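Local coordinates for protein Exo-1,5-alpha-l-arabinofuranobiosidase (Gibberella zeae, PDB 2YDT) that probably hydrolyses alpha-1,5-linked arabinan, releasing arabinobiose from chain ends, and binds an arabinofuranosyl iminosugar inhibitor in its pocket, at residues L29-L34 against M340-L345; F11-I16 against V317-A322; M160-K165 against D252-L257; L183-T188 against V198-Y203. All coordinates share one frame; numbering follows the deposited sequence.

Overall arrangement
Six four-stranded antiparallel sheets make up this chain, as in a six-bladed beta-propeller. Contacts 1 and 3 join different sheets, contact 2 sets a connecting loop on a sheet's outermost strand, and contact 4 lies within one sheet. Contact 1 is buried, its centre about 9 Å from the chain's centre, and mainly apolar. Contact 2 touches it and reaches the same sheet, but sits at the surface and rests on one hydrogen bond from the Asn13 side-chain amide plus contacts with Pro318 and Pro320. Contacts 3 and 4, across the chain's centre from contact 2, touch through Gln254 and His185. Contact 3, at the surface, mixes CH-pi and polar contacts; contact 4 is a buried hairpin dominated by backbone hydrogen bonds.

Contact 1 of 4, residues L29-L34 against M340-L345. With AHR (alpha-L-arabinofuranose), chain C.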
loop_
_atom_site.group_PDB
_atom_site.type_symbol
_atom_site.label_atom_id
_atom_site.label_comp_id
_atom_site.label_asym_id
_atom_site.label_seq_id
_atom_site.Cartn_x
_atom_site.Cartn_y
_atom_site.Cartn_z
ATOM N N LEU A 29 0.627 -1.553 12.676
ATOM C CA LEU A 29 1.332 -2.064 11.501
ATOM C C LEU A 29 0.662 -1.387 10.301
ATOM O O LEU A 29 -0.488 -0.935 10.387
ATOM C CB LEU A 29 1.177 -3.599 11.406
ATOM C CG LEU A 29 2.156 -4.331 10.493
ATOM C CD1 LEU A 29 3.596 -4.337 11.110
ATOM C CD2 LEU A 29 1.675 -5.751 10.154
ATOM N N TYR A 30 1.355 -1.331 9.158
ATOM C CA TYR A 30 0.657 -1.035 7.882
ATOM C C TYR A 30 0.171 0.392 7.790
ATOM O O TYR A 30 -1.029 0.655 7.646
ATOM C CB TYR A 30 -0.488 -2.060 7.633
ATOM C CG TYR A 30 -0.726 -2.389 6.170
ATOM C CD1 TYR A 30 -0.333 -3.632 5.639
ATOM C CD2 TYR A 30 -1.380 -1.495 5.325
ATOM C CE1 TYR A 30 -0.547 -3.965 4.334
ATOM C CE2 TYR A 30 -1.601 -1.814 3.997
ATOM C CZ TYR A 30 -1.208 -3.053 3.505
ATOM O OH TYR A 30 -1.428 -3.388 2.174
ATOM N N ALA A 31 1.098 1.348 7.833
ATOM C CA ALA A 31 0.769 2.770 7.762
ATOM C C ALA A 31 0.489 3.203 6.326
ATOM O O ALA A 31 1.182 2.787 5.404
ATOM C CB ALA A 31 1.937 3.633 8.353
ATOM N N ARG A 32 -0.506 4.081 6.191
ATOM C CA ARG A 32 -0.881 4.654 4.893
ATOM C C ARG A 32 -1.235 6.119 5.008
ATOM O O ARG A 32 -2.068 6.481 5.872
ATOM C CB ARG A 32 -2.065 3.866 4.284
ATOM C CG ARG A 32 -1.682 2.470 3.809
ATOM C CD ARG A 32 -0.802 2.485 2.594
ATOM N NE ARG A 32 -0.553 1.175 2.022
ATOM C CZ ARG A 32 0.480 0.391 2.299
ATOM N NH1 ARG A 32 1.361 0.694 3.223
ATOM N NH2 ARG A 32 0.636 -0.716 1.624
ATOM N N PRO A 33 -0.679 6.964 4.096
ATOM C CA PRO A 33 -1.007 8.397 4.072
ATOM C C PRO A 33 -1.818 8.792 2.853
ATOM O O PRO A 33 -1.883 8.057 1.873
ATOM C CB PRO A 33 0.364 9.037 3.907
ATOM C CG PRO A 33 1.059 8.130 2.993
ATOM C CD PRO A 33 0.508 6.709 3.268
ATOM N N LEU A 34 -2.439 9.948 2.962
ATOM C CA LEU A 34 -3.196 10.528 1.824
ATOM C C LEU A 34 -3.153 12.043 1.855
ATOM O O LEU A 34 -3.406 12.648 2.904
ATOM C CB LEU A 34 -4.657 10.053 1.885
ATOM C CG LEU A 34 -5.627 10.629 0.850
ATOM C CD1 LEU A 34 -5.250 10.116 -0.557
ATOM C CD2 LEU A 34 -7.127 10.339 1.166
ATOM N N MET A 340 6.369 6.993 5.584
ATOM C CA MET A 340 5.518 6.727 6.751
ATOM C C MET A 340 5.562 5.244 7.051
ATOM O O MET A 340 5.473 4.406 6.152
ATOM C CB MET A 340 4.065 7.118 6.461
ATOM C CG MET A 340 3.117 7.058 7.666
ATOM S SD MET A 340 1.410 7.188 7.065
ATOM C CE MET A 340 0.528 7.257 8.612
ATOM N N GLY A 341 5.718 4.896 8.330
ATOM C CA GLY A 341 5.746 3.509 8.745
ATOM C C GLY A 341 5.102 3.247 10.071
ATOM O O GLY A 341 4.875 4.186 10.872
ATOM N N ALA A 342 4.767 1.967 10.277
ATOM C CA ALA A 342 4.178 1.532 11.541
ATOM C C ALA A 342 4.894 0.315 12.093
ATOM O O ALA A 342 4.301 -0.538 12.747
ATOM C CB ALA A 342 2.648 1.345 11.437
ATOM N N GLY A 343 6.198 0.232 11.869
ATOM C CA GLY A 343 6.977 -0.769 12.538
ATOM C C GLY A 343 7.037 -2.091 11.808
ATOM O O GLY A 343 6.748 -2.186 10.594
ATOM N N ILE A 344 7.453 -3.111 12.549
ATOM C CA ILE A 344 7.795 -4.399 11.987
ATOM C C ILE A 344 6.759 -5.480 12.260
ATOM O O ILE A 344 5.942 -5.373 13.169
ATOM C CB ILE A 344 9.170 -4.899 12.501
ATOM C CG1 ILE A 344 9.125 -5.207 14.004
ATOM C CG2 ILE A 344 10.258 -3.847 12.246
ATOM C CD1 ILE A 344 10.441 -5.840 14.520
ATOM N N LEU A 345 6.806 -6.528 11.445
ATOM C CA LEU A 345 5.967 -7.696 11.638
ATOM C C LEU A 345 6.122 -8.284 13.034
ATOM O O LEU A 345 7.212 -8.166 13.630
ATOM C CB LEU A 345 6.331 -8.771 10.607
ATOM C CG LEU A 345 5.863 -8.460 9.189
ATOM C CD1 LEU A 345 6.671 -9.372 8.201
ATOM C CD2 LEU A 345 4.375 -8.704 9.061
HETATM O O5 AHR C . -1.227 -6.971 7.310
HETATM C C5 AHR C . -1.082 -7.978 8.326
HETATM C C4 AHR C . -0.346 -9.190 7.811
HETATM O O4 AHR C . -1.042 -9.854 6.776
HETATM C C3 AHR C . -0.201 -10.302 8.867
HETATM O O3 AHR C . 0.882 -10.071 9.803
HETATM C C2 AHR C . 0.114 -11.497 8.002
HETATM O O2 AHR C . -0.276 -12.768 8.543
HETATM C C1 AHR C . -0.631 -11.196 6.730
HETATM O O HOH W 1 4.448 -1.233 9.310
#
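Ala31 and Met340 form the centre of a joint between strand 28-35 and the end of strand 336-341 with the loop that follows it, their end-to-end directions 161° apart. The CB of Ala31 is a small bump that drops onto the 340-342 backbone, 3.7 Å from Met340 CG and 3.6 Å from Gly341 C; with glycine there, the backbone itself is the floor of the hollow. Ala342 points its CB back at the 29-31 backbone, 3.6 Å from Leu29 C, so the two methyls fit past each other (CB to CB 3.9 Å). Met340 is extended, with CG anti to the backbone N (chi1 -172°), which carries SD against the Arg32-Pro33 peptide, 3.5 Å from Arg32 C, and alongside the Pro33 ring. At the far end Leu29 splits its branches: CD1 presses on Ile344 O at 3.3 Å, while CD2 meets Leu345 CD2 at 4.1 Å. Between the backbones, a water accepts from Tyr30 N and lies within hydrogen-bonding distance of Gly343 O. The joint links an outermost strand, 28-35, to an inner strand of another sheet, an interface between blades of a beta-propeller-like fold, and its Leu29, Tyr30 and Leu345 end lines the alpha-L-arabinofuranose pocket.

Contact 2 of 4, residues F11-I16 against V317-A322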
loop_
_atom_site.group_PDB
_atom_site.type_symbol
_atom_site.label_atom_id
_atom_site.label_comp_id
_atom_site.label_asym_id
_atom_site.label_seq_id
_atom_site.Cartn_x
_atom_site.Cartn_y
_atom_site.Cartn_z
ATOM N N PHE A 11 11.081 17.307 7.976
ATOM C CA PHE A 11 11.210 16.860 9.361
ATOM C C PHE A 11 11.548 15.384 9.405
ATOM O O PHE A 11 11.343 14.651 8.419
ATOM C CB PHE A 11 9.953 17.129 10.164
ATOM C CG PHE A 11 8.707 16.502 9.589
ATOM C CD1 PHE A 11 8.388 15.162 9.843
ATOM C CD2 PHE A 11 7.833 17.258 8.836
ATOM C CE1 PHE A 11 7.209 14.612 9.340
ATOM C CE2 PHE A 11 6.674 16.698 8.309
ATOM C CZ PHE A 11 6.362 15.370 8.568
ATOM N N SER A 12 12.096 14.941 10.539
ATOM C CA SER A 12 12.546 13.563 10.681
ATOM C C SER A 12 11.940 12.885 11.907
ATOM O O SER A 12 11.945 13.433 13.007
ATOM C CB SER A 12 14.061 13.497 10.778
ATOM O OG SER A 12 14.665 14.026 9.595
ATOM N N ASN A 13 11.348 11.715 11.690
ATOM C CA ASN A 13 10.885 10.867 12.788
ATOM C C ASN A 13 9.871 11.496 13.710
ATOM O O ASN A 13 9.981 11.380 14.938
ATOM C CB ASN A 13 12.101 10.373 13.565
ATOM C CG ASN A 13 13.085 9.739 12.666
ATOM O OD1 ASN A 13 14.190 10.280 12.434
ATOM N ND2 ASN A 13 12.696 8.614 12.098
ATOM N N VAL A 14 8.872 12.145 13.148
ATOM C CA VAL A 14 7.785 12.657 13.922
ATOM C C VAL A 14 6.805 11.510 14.256
ATOM O O VAL A 14 6.330 10.812 13.377
ATOM C CB VAL A 14 7.055 13.799 13.164
ATOM C CG1 VAL A 14 5.658 14.111 13.757
ATOM C CG2 VAL A 14 7.966 15.051 13.126
ATOM N N GLU A 15 6.525 11.329 15.537
ATOM C CA GLU A 15 5.620 10.294 15.983
ATOM C C GLU A 15 4.204 10.732 15.783
ATOM O O GLU A 15 3.788 11.829 16.201
ATOM C CB GLU A 15 5.871 9.969 17.467
ATOM C CG GLU A 15 5.003 8.842 18.037
ATOM C CD GLU A 15 5.445 8.472 19.424
ATOM O OE1 GLU A 15 4.846 9.007 20.362
ATOM O OE2 GLU A 15 6.416 7.701 19.552
ATOM N N ILE A 16 3.433 9.835 15.162
ATOM C CA ILE A 16 2.019 10.024 14.905
ATOM C C ILE A 16 1.140 9.343 15.970
ATOM O O ILE A 16 0.138 9.914 16.424
ATOM C CB ILE A 16 1.678 9.485 13.476
ATOM C CG1 ILE A 16 2.461 10.294 12.420
ATOM C CG2 ILE A 16 0.168 9.480 13.232
ATOM C CD1 ILE A 16 2.285 9.813 10.964
ATOM N N VAL A 317 17.786 7.645 3.950
ATOM C CA VAL A 317 16.833 8.604 4.474
ATOM C C VAL A 317 16.733 8.400 5.988
ATOM O O VAL A 317 17.154 7.354 6.476
ATOM C CB VAL A 317 15.410 8.412 3.829
ATOM C CG1 VAL A 317 15.419 8.755 2.308
ATOM C CG2 VAL A 317 14.889 7.008 4.107
ATOM N N PRO A 318 16.176 9.370 6.719
ATOM C CA PRO A 318 16.166 9.208 8.171
ATOM C C PRO A 318 15.071 8.337 8.771
ATOM O O PRO A 318 15.105 8.041 9.965
ATOM C CB PRO A 318 16.005 10.622 8.692
ATOM C CG PRO A 318 15.482 11.409 7.582
ATOM C CD PRO A 318 15.824 10.740 6.314
ATOM N N GLN A 319 14.090 7.971 7.951
ATOM C CA GLN A 319 12.966 7.179 8.437
ATOM C C GLN A 319 13.385 5.714 8.516
ATOM O O GLN A 319 14.013 5.178 7.607
ATOM C CB GLN A 319 11.783 7.363 7.485
ATOM C CG GLN A 319 10.517 6.625 7.936
ATOM C CD GLN A 319 9.848 7.264 9.126
ATOM O OE1 GLN A 319 10.103 8.437 9.508
ATOM N NE2 GLN A 319 8.960 6.495 9.742
ATOM N N PRO A 320 13.073 5.025 9.652
ATOM C CA PRO A 320 13.502 3.655 9.795
ATOM C C PRO A 320 12.808 2.630 8.880
ATOM O O PRO A 320 11.759 2.907 8.294
ATOM C CB PRO A 320 13.193 3.359 11.267
ATOM C CG PRO A 320 12.122 4.250 11.617
ATOM C CD PRO A 320 12.382 5.518 10.846
ATOM N N THR A 321 13.404 1.451 8.804
ATOM C CA THR A 321 12.816 0.300 8.114
ATOM C C THR A 321 11.496 -0.087 8.770
ATOM O O THR A 321 11.378 -0.139 10.012
ATOM C CB THR A 321 13.756 -0.865 8.160
ATOM O OG1 THR A 321 14.978 -0.487 7.480
ATOM C CG2 THR A 321 13.139 -2.112 7.519
ATOM N N ALA A 322 10.493 -0.343 7.925
ATOM C CA ALA A 322 9.198 -0.808 8.407
ATOM C C ALA A 322 8.530 -1.696 7.356
ATOM O O ALA A 322 8.702 -1.502 6.143
ATOM C CB ALA A 322 8.287 0.363 8.777
#
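Asn13 reaches across to the proline-rich loop and gives the contact its one direct hydrogen bond, from ND2 to Pro318 O at 3.3 Å with an N-H...O angle of 154°. The acceptor lies in the amide plane of Asn13, but the donor stands above the Pro318 carbonyl plane, so the bond does not follow a lone pair. With chi1 at -53°, CG of Asn13 sits beside its own backbone N, and ND2 also comes within 3.4 Å of Pro320 CD. Ser12 OG lies 3.4 Å from Pro318 CG. CG of Gln319 is anti to the backbone N, and the chain then bends at chi2 (72°), turning its amide back toward strand 354-360, where OE1 accepts from Ser357 OG and NE2 bonds Ser355 OG. Ser357 OG also bonds Asn13 N. Asn13 and Val14 both face Ala356 in a G1 bulge of the outermost strand 11-17. The 317-322 loop, between strands 313-315 and 326-330, is also set against the neighbouring strand 354-360, through these Gln319 bonds and through Pro318 on Val359.

Contact 3 of 4, residues M160-K165 against D252-L257; sequences MTYKEK and DPQKFL. With SO4 (sulfate ion), chain G; SO4 (sulfate ion), chain H.
This is a surface contact between a tight hairpin turn and a loop of the next sheet, carried by a proline lying on a tyrosine ring. Pro253 CD sits over the centre of the Tyr162 ring, 3.5 Å from the centroid and 12° off the ring normal, a well-centred CH-pi contact. With CG anti to the backbone N (chi1 176°), the ring is directed to Pro253; Lys163 CG covers its opposite face. Next to the ring contact, Met160 bends at its last torsion (chi3 73°) and sets CE 3.7 Å from Pro253 CB. Residues 160-165 hold the type II' turn of the hairpin joining strands 154-162 and 165-172 of one sheet, while 252-257 begins with a type I turn and follows strand 245-250 of the next sheet in sequence. An Asx turn shapes the loop: Asp252 OD1 takes Gln254 N from above its carboxylate plane and Gln254 NE2 on its syn lone pair, at 3.1 Å. The bond to NE2 orients the side-chain amide, whose OE1 receives Lys165 NZ at 2.9 Å, in the carbonyl plane on a lone pair. A water accepts from both Lys165 NZ and Gln254 NE2.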
loop_
_atom_site.group_PDB
_atom_site.type_symbol
_atom_site.label_atom_id
_atom_site.label_comp_id
_atom_site.label_asym_id
_atom_site.label_seq_id
_atom_site.Cartn_x
_atom_site.Cartn_y
_atom_site.Cartn_z
ATOM N N MET A 160 -6.691 2.729 -7.781
ATOM C CA MET A 160 -6.217 3.690 -8.773
ATOM C C MET A 160 -7.260 3.848 -9.894
ATOM O O MET A 160 -7.836 2.876 -10.366
ATOM C CB MET A 160 -4.905 3.192 -9.394
ATOM C CG MET A 160 -4.223 4.232 -10.274
ATOM S SD MET A 160 -2.772 3.585 -11.163
ATOM C CE MET A 160 -3.584 2.590 -12.381
ATOM N N THR A 161 -7.466 5.082 -10.340
ATOM C CA THR A 161 -8.349 5.365 -11.465
ATOM C C THR A 161 -7.621 5.139 -12.786
ATOM O O THR A 161 -6.420 5.431 -12.895
ATOM C CB THR A 161 -8.894 6.785 -11.368
ATOM O OG1 THR A 161 -9.781 6.896 -10.233
ATOM C CG2 THR A 161 -9.707 7.194 -12.632
ATOM N N TYR A 162 -8.338 4.626 -13.782
ATOM C CA TYR A 162 -7.837 4.563 -15.180
ATOM C C TYR A 162 -8.997 4.878 -16.090
ATOM O O TYR A 162 -9.939 4.099 -16.163
ATOM C CB TYR A 162 -7.282 3.192 -15.522
ATOM C CG TYR A 162 -6.845 3.054 -16.974
ATOM C CD1 TYR A 162 -5.818 3.842 -17.490
ATOM C CD2 TYR A 162 -7.503 2.178 -17.838
ATOM C CE1 TYR A 162 -5.413 3.737 -18.822
ATOM C CE2 TYR A 162 -7.084 2.054 -19.138
ATOM C CZ TYR A 162 -6.058 2.830 -19.619
ATOM O OH TYR A 162 -5.648 2.667 -20.940
ATOM N N LYS A 163 -8.937 6.037 -16.742
ATOM C CA LYS A 163 -10.012 6.481 -17.625
ATOM C C LYS A 163 -11.336 6.478 -16.868
ATOM O O LYS A 163 -11.474 7.141 -15.844
ATOM C CB LYS A 163 -9.963 5.628 -18.917
ATOM C CG LYS A 163 -8.656 5.816 -19.685
ATOM C CD LYS A 163 -8.678 5.153 -21.066
ATOM C CE LYS A 163 -7.501 5.520 -21.967
ATOM N NZ LYS A 163 -6.848 6.854 -21.699
ATOM N N GLU A 164 -12.322 5.746 -17.326
ATOM C CA GLU A 164 -13.616 5.836 -16.689
ATOM C C GLU A 164 -13.824 4.784 -15.593
ATOM O O GLU A 164 -14.932 4.687 -15.040
ATOM C CB GLU A 164 -14.717 5.746 -17.754
ATOM C CG GLU A 164 -15.083 4.314 -18.167
ATOM C CD GLU A 164 -14.071 3.585 -19.019
ATOM O OE1 GLU A 164 -12.971 4.108 -19.338
ATOM O OE2 GLU A 164 -14.386 2.432 -19.380
ATOM N N LYS A 165 -12.776 4.017 -15.274
ATOM C CA LYS A 165 -12.883 2.947 -14.275
ATOM C C LYS A 165 -12.069 3.237 -13.028
ATOM O O LYS A 165 -11.016 3.873 -13.091
ATOM C CB LYS A 165 -12.402 1.612 -14.820
ATOM C CG LYS A 165 -13.167 1.079 -16.014
ATOM C CD LYS A 165 -12.538 -0.162 -16.536
ATOM C CE LYS A 165 -13.072 -0.515 -17.906
ATOM N NZ LYS A 165 -12.544 -1.791 -18.426
ATOM N N ASP A 252 -1.636 0.116 -20.491
ATOM C CA ASP A 252 -2.933 -0.188 -19.956
ATOM C C ASP A 252 -2.723 -0.912 -18.615
ATOM O O ASP A 252 -2.232 -2.040 -18.601
ATOM C CB ASP A 252 -3.714 -1.085 -20.915
ATOM C CG ASP A 252 -5.153 -1.317 -20.461
ATOM O OD1 ASP A 252 -5.491 -1.194 -19.251
ATOM O OD2 ASP A 252 -6.006 -1.664 -21.327
ATOM N N PRO A 253 -3.085 -0.253 -17.483
ATOM C CA PRO A 253 -2.801 -0.830 -16.165
ATOM C C PRO A 253 -3.765 -1.972 -15.781
ATOM O O PRO A 253 -3.702 -2.549 -14.674
ATOM C CB PRO A 253 -2.896 0.394 -15.253
ATOM C CG PRO A 253 -3.954 1.186 -15.878
ATOM C CD PRO A 253 -3.721 1.074 -17.354
ATOM N N GLN A 254 -4.636 -2.341 -16.708
ATOM C CA GLN A 254 -5.442 -3.570 -16.610
ATOM C C GLN A 254 -4.757 -4.813 -17.186
ATOM O O GLN A 254 -5.281 -5.940 -17.093
ATOM C CB GLN A 254 -6.794 -3.386 -17.305
ATOM C CG GLN A 254 -7.639 -2.265 -16.727
ATOM C CD GLN A 254 -8.798 -1.918 -17.627
ATOM O OE1 GLN A 254 -9.950 -2.265 -17.326
ATOM N NE2 GLN A 254 -8.507 -1.240 -18.755
ATOM N N LYS A 255 -3.615 -4.582 -17.830
ATOM C CA LYS A 255 -2.928 -5.597 -18.604
ATOM C C LYS A 255 -1.481 -5.786 -18.206
ATOM O O LYS A 255 -0.589 -5.936 -19.065
ATOM C CB LYS A 255 -3.005 -5.229 -20.091
ATOM C CG LYS A 255 -4.423 -5.099 -20.645
ATOM C CD LYS A 255 -4.361 -4.932 -22.203
ATOM C CE LYS A 255 -5.715 -4.686 -22.785
ATOM N NZ LYS A 255 -6.518 -5.916 -22.730
ATOM N N PHE A 256 -1.217 -5.839 -16.912
ATOM C CA PHE A 256 0.129 -6.186 -16.464
ATOM C C PHE A 256 0.489 -7.664 -16.678
ATOM O O PHE A 256 1.668 -8.001 -16.681
ATOM C CB PHE A 256 0.364 -5.757 -15.011
ATOM C CG PHE A 256 0.400 -4.245 -14.812
ATOM C CD1 PHE A 256 1.402 -3.499 -15.395
ATOM C CD2 PHE A 256 -0.582 -3.594 -14.045
ATOM C CE1 PHE A 256 1.465 -2.107 -15.204
ATOM C CE2 PHE A 256 -0.533 -2.239 -13.842
ATOM C CZ PHE A 256 0.487 -1.488 -14.416
ATOM N N LEU A 257 -0.496 -8.546 -16.820
ATOM C CA LEU A 257 -0.241 -9.986 -16.781
ATOM C C LEU A 257 0.711 -10.419 -17.893
ATOM O O LEU A 257 1.560 -11.305 -17.671
ATOM C CB LEU A 257 -1.531 -10.765 -16.878
ATOM C CG LEU A 257 -1.369 -12.281 -16.952
ATOM C CD1 LEU A 257 -0.796 -12.818 -15.639
ATOM C CD2 LEU A 257 -2.712 -12.918 -17.259
HETATM S S SO4 G . -6.476 8.642 -16.155
HETATM O O1 SO4 G . -7.321 8.352 -15.003
HETATM O O2 SO4 G . -6.675 7.633 -17.179
HETATM O O3 SO4 G . -6.813 9.952 -16.711
HETATM O O4 SO4 G . -5.088 8.649 -15.678
HETATM S S SO4 H . -4.975 8.368 -9.167
HETATM O O1 SO4 H . -5.823 7.255 -9.491
HETATM O O2 SO4 H . -3.905 7.918 -8.227
HETATM O O3 SO4 H . -4.412 8.926 -10.388
HETATM O O4 SO4 H . -5.725 9.445 -8.542
HETATM O O HOH W 2 -7.503 1.163 -22.499
HETATM O O HOH W 3 -10.614 -0.237 -20.495
#

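Contact 4 of 4, residues L183-T188 against V198-Y203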
loop_
_atom_site.group_PDB
_atom_site.type_symbol
_atom_site.label_atom_id
_atom_site.label_comp_id
_atom_site.label_asym_id
_atom_site.label_seq_id
_atom_site.Cartn_x
_atom_site.Cartn_y
_atom_site.Cartn_z
ATOM N N LEU A 183 -1.814 -12.325 -8.014
ATOM C CA LEU A 183 -2.179 -10.912 -7.954
ATOM C C LEU A 183 -3.266 -10.666 -8.987
ATOM O O LEU A 183 -3.171 -11.142 -10.126
ATOM C CB LEU A 183 -0.960 -10.017 -8.235
ATOM C CG LEU A 183 0.070 -10.068 -7.129
ATOM C CD1 LEU A 183 1.354 -9.375 -7.535
ATOM C CD2 LEU A 183 -0.508 -9.399 -5.848
ATOM N N VAL A 184 -4.314 -9.961 -8.568
ATOM C CA VAL A 184 -5.529 -9.781 -9.361
ATOM C C VAL A 184 -6.115 -8.415 -9.158
ATOM O O VAL A 184 -5.707 -7.685 -8.253
ATOM C CB VAL A 184 -6.625 -10.808 -8.993
ATOM C CG1 VAL A 184 -6.137 -12.256 -9.042
ATOM C CG2 VAL A 184 -7.209 -10.546 -7.596
ATOM N N HIS A 185 -7.096 -8.051 -9.995
ATOM C CA HIS A 185 -7.856 -6.813 -9.789
ATOM C C HIS A 185 -9.311 -6.996 -10.159
ATOM O O HIS A 185 -9.688 -7.944 -10.866
ATOM C CB HIS A 185 -7.264 -5.616 -10.529
ATOM C CG HIS A 185 -7.524 -5.589 -12.004
ATOM N ND1 HIS A 185 -6.583 -5.973 -12.941
ATOM C CD2 HIS A 185 -8.603 -5.161 -12.708
ATOM C CE1 HIS A 185 -7.092 -5.815 -14.158
ATOM N NE2 HIS A 185 -8.327 -5.344 -14.044
ATOM N N GLN A 186 -10.129 -6.066 -9.661
ATOM C CA GLN A 186 -11.481 -5.887 -10.146
ATOM C C GLN A 186 -11.680 -4.408 -10.418
ATOM O O GLN A 186 -11.002 -3.557 -9.831
ATOM C CB GLN A 186 -12.514 -6.401 -9.137
ATOM C CG GLN A 186 -12.498 -7.931 -8.975
ATOM C CD GLN A 186 -13.420 -8.421 -7.893
ATOM O OE1 GLN A 186 -12.994 -8.792 -6.801
ATOM N NE2 GLN A 186 -14.725 -8.407 -8.186
ATOM N N THR A 187 -12.629 -4.091 -11.307
ATOM C CA THR A 187 -12.924 -2.703 -11.608
ATOM C C THR A 187 -14.383 -2.336 -11.278
ATOM O O THR A 187 -15.244 -3.206 -11.137
ATOM C CB THR A 187 -12.664 -2.373 -13.114
ATOM O OG1 THR A 187 -13.638 -3.036 -13.963
ATOM C CG2 THR A 187 -11.253 -2.742 -13.548
ATOM N N THR A 188 -14.625 -1.038 -11.160
ATOM C CA THR A 188 -15.979 -0.544 -10.936
ATOM C C THR A 188 -16.181 0.804 -11.636
ATOM O O THR A 188 -15.228 1.576 -11.811
ATOM C CB THR A 188 -16.297 -0.416 -9.451
ATOM O OG1 THR A 188 -17.688 -0.118 -9.279
ATOM C CG2 THR A 188 -15.460 0.666 -8.779
ATOM N N VAL A 198 -9.743 -10.167 -12.720
ATOM C CA VAL A 198 -8.751 -10.207 -13.806
ATOM C C VAL A 198 -7.374 -10.460 -13.190
ATOM O O VAL A 198 -6.964 -9.737 -12.273
ATOM C CB VAL A 198 -8.720 -8.908 -14.584
ATOM C CG1 VAL A 198 -7.630 -8.883 -15.715
ATOM C CG2 VAL A 198 -10.136 -8.554 -15.168
ATOM N N ASP A 199 -6.646 -11.452 -13.713
ATOM C CA ASP A 199 -5.290 -11.733 -13.214
ATOM C C ASP A 199 -4.304 -10.662 -13.669
ATOM O O ASP A 199 -4.333 -10.217 -14.848
ATOM C CB ASP A 199 -4.816 -13.086 -13.704
ATOM C CG ASP A 199 -5.559 -14.252 -13.048
ATOM O OD1 ASP A 199 -6.297 -14.057 -12.059
ATOM O OD2 ASP A 199 -5.528 -15.371 -13.620
ATOM N N ASP A 200 -3.438 -10.236 -12.735
ATOM C CA ASP A 200 -2.418 -9.230 -12.966
ATOM C C ASP A 200 -1.001 -9.819 -13.056
ATOM O O ASP A 200 -0.155 -9.252 -13.754
ATOM C CB ASP A 200 -2.427 -8.166 -11.866
ATOM C CG ASP A 200 -3.679 -7.327 -11.863
ATOM O OD1 ASP A 200 -4.194 -7.017 -12.952
ATOM O OD2 ASP A 200 -4.137 -6.997 -10.732
ATOM N N THR A 201 -0.735 -10.868 -12.278
ATOM C CA THR A 201 0.593 -11.478 -12.198
ATOM C C THR A 201 0.414 -12.813 -11.507
ATOM O O THR A 201 -0.212 -12.912 -10.455
ATOM C CB THR A 201 1.614 -10.579 -11.420
ATOM O OG1 THR A 201 2.150 -9.587 -12.297
ATOM C CG2 THR A 201 2.774 -11.393 -10.848
ATOM N N LYS A 202 0.938 -13.865 -12.128
ATOM C CA LYS A 202 0.894 -15.200 -11.569
ATOM C C LYS A 202 2.038 -16.022 -12.140
ATOM O O LYS A 202 2.526 -15.746 -13.225
ATOM C CB LYS A 202 -0.424 -15.905 -11.862
ATOM C CG LYS A 202 -0.727 -16.131 -13.324
ATOM C CD LYS A 202 -2.194 -16.533 -13.488
ATOM C CE LYS A 202 -2.553 -16.735 -14.942
ATOM N NZ LYS A 202 -4.000 -17.043 -15.038
ATOM N N TYR A 203 2.455 -17.031 -11.394
ATOM C CA TYR A 203 3.625 -17.837 -11.723
ATOM C C TYR A 203 3.300 -19.334 -11.710
ATOM O O TYR A 203 2.617 -19.821 -10.860
ATOM C CB TYR A 203 4.773 -17.496 -10.771
ATOM C CG TYR A 203 5.341 -16.128 -11.050
ATOM C CD1 TYR A 203 6.238 -15.898 -12.088
ATOM C CD2 TYR A 203 4.926 -15.011 -10.328
ATOM C CE1 TYR A 203 6.718 -14.655 -12.355
ATOM C CE2 TYR A 203 5.391 -13.763 -10.604
ATOM C CZ TYR A 203 6.311 -13.561 -11.624
ATOM O OH TYR A 203 6.777 -12.311 -11.943
#
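Leu183 and Thr201 open a short antiparallel hairpin pairing that is held mainly by backbone hydrogen bonds. Leu183 N donates to Thr201 O at 3.0 Å, while Leu183 O accepts from both Asp200 N (2.8 Å) and Thr201 N (3.3 Å), which approach from one face of its plane. Two residues facing one is a classic beta bulge, and it shifts the register by one before Val184 pairs with Asp199. Beyond it, His185 and Val198 exchange a reciprocal pair of bonds, N to O in each direction.

Among side chains the main polar link is His185 ND1 to Asp200 OD1, 2.6 Å long. It uses the carboxylate's syn lone pair and lies 2° from the imidazole plane; ring and carboxylate are nearly coplanar. Asp199 OD2 forms a salt bridge with Lys202 NZ at 2.7 Å, and Asp199 OD1 another with Lys182.

Val198 CB makes a CH-pi contact over one face of the His185 ring, 3.8 Å from the centroid, 24° off the normal and offset toward the rim. The in-plane bond, with Val198 over one face, would be expected to limit the ring's rotation. The apolar contact is Leu183 CD1 beside Thr201 CB.

Strand 198-201 is the outermost of its sheet, and 182-188 bonds on its other edge to strand 165-172; Leu183, Asp200 and Thr201 pack against Tyr225 of strand 223-230 in the neighbouring sheet.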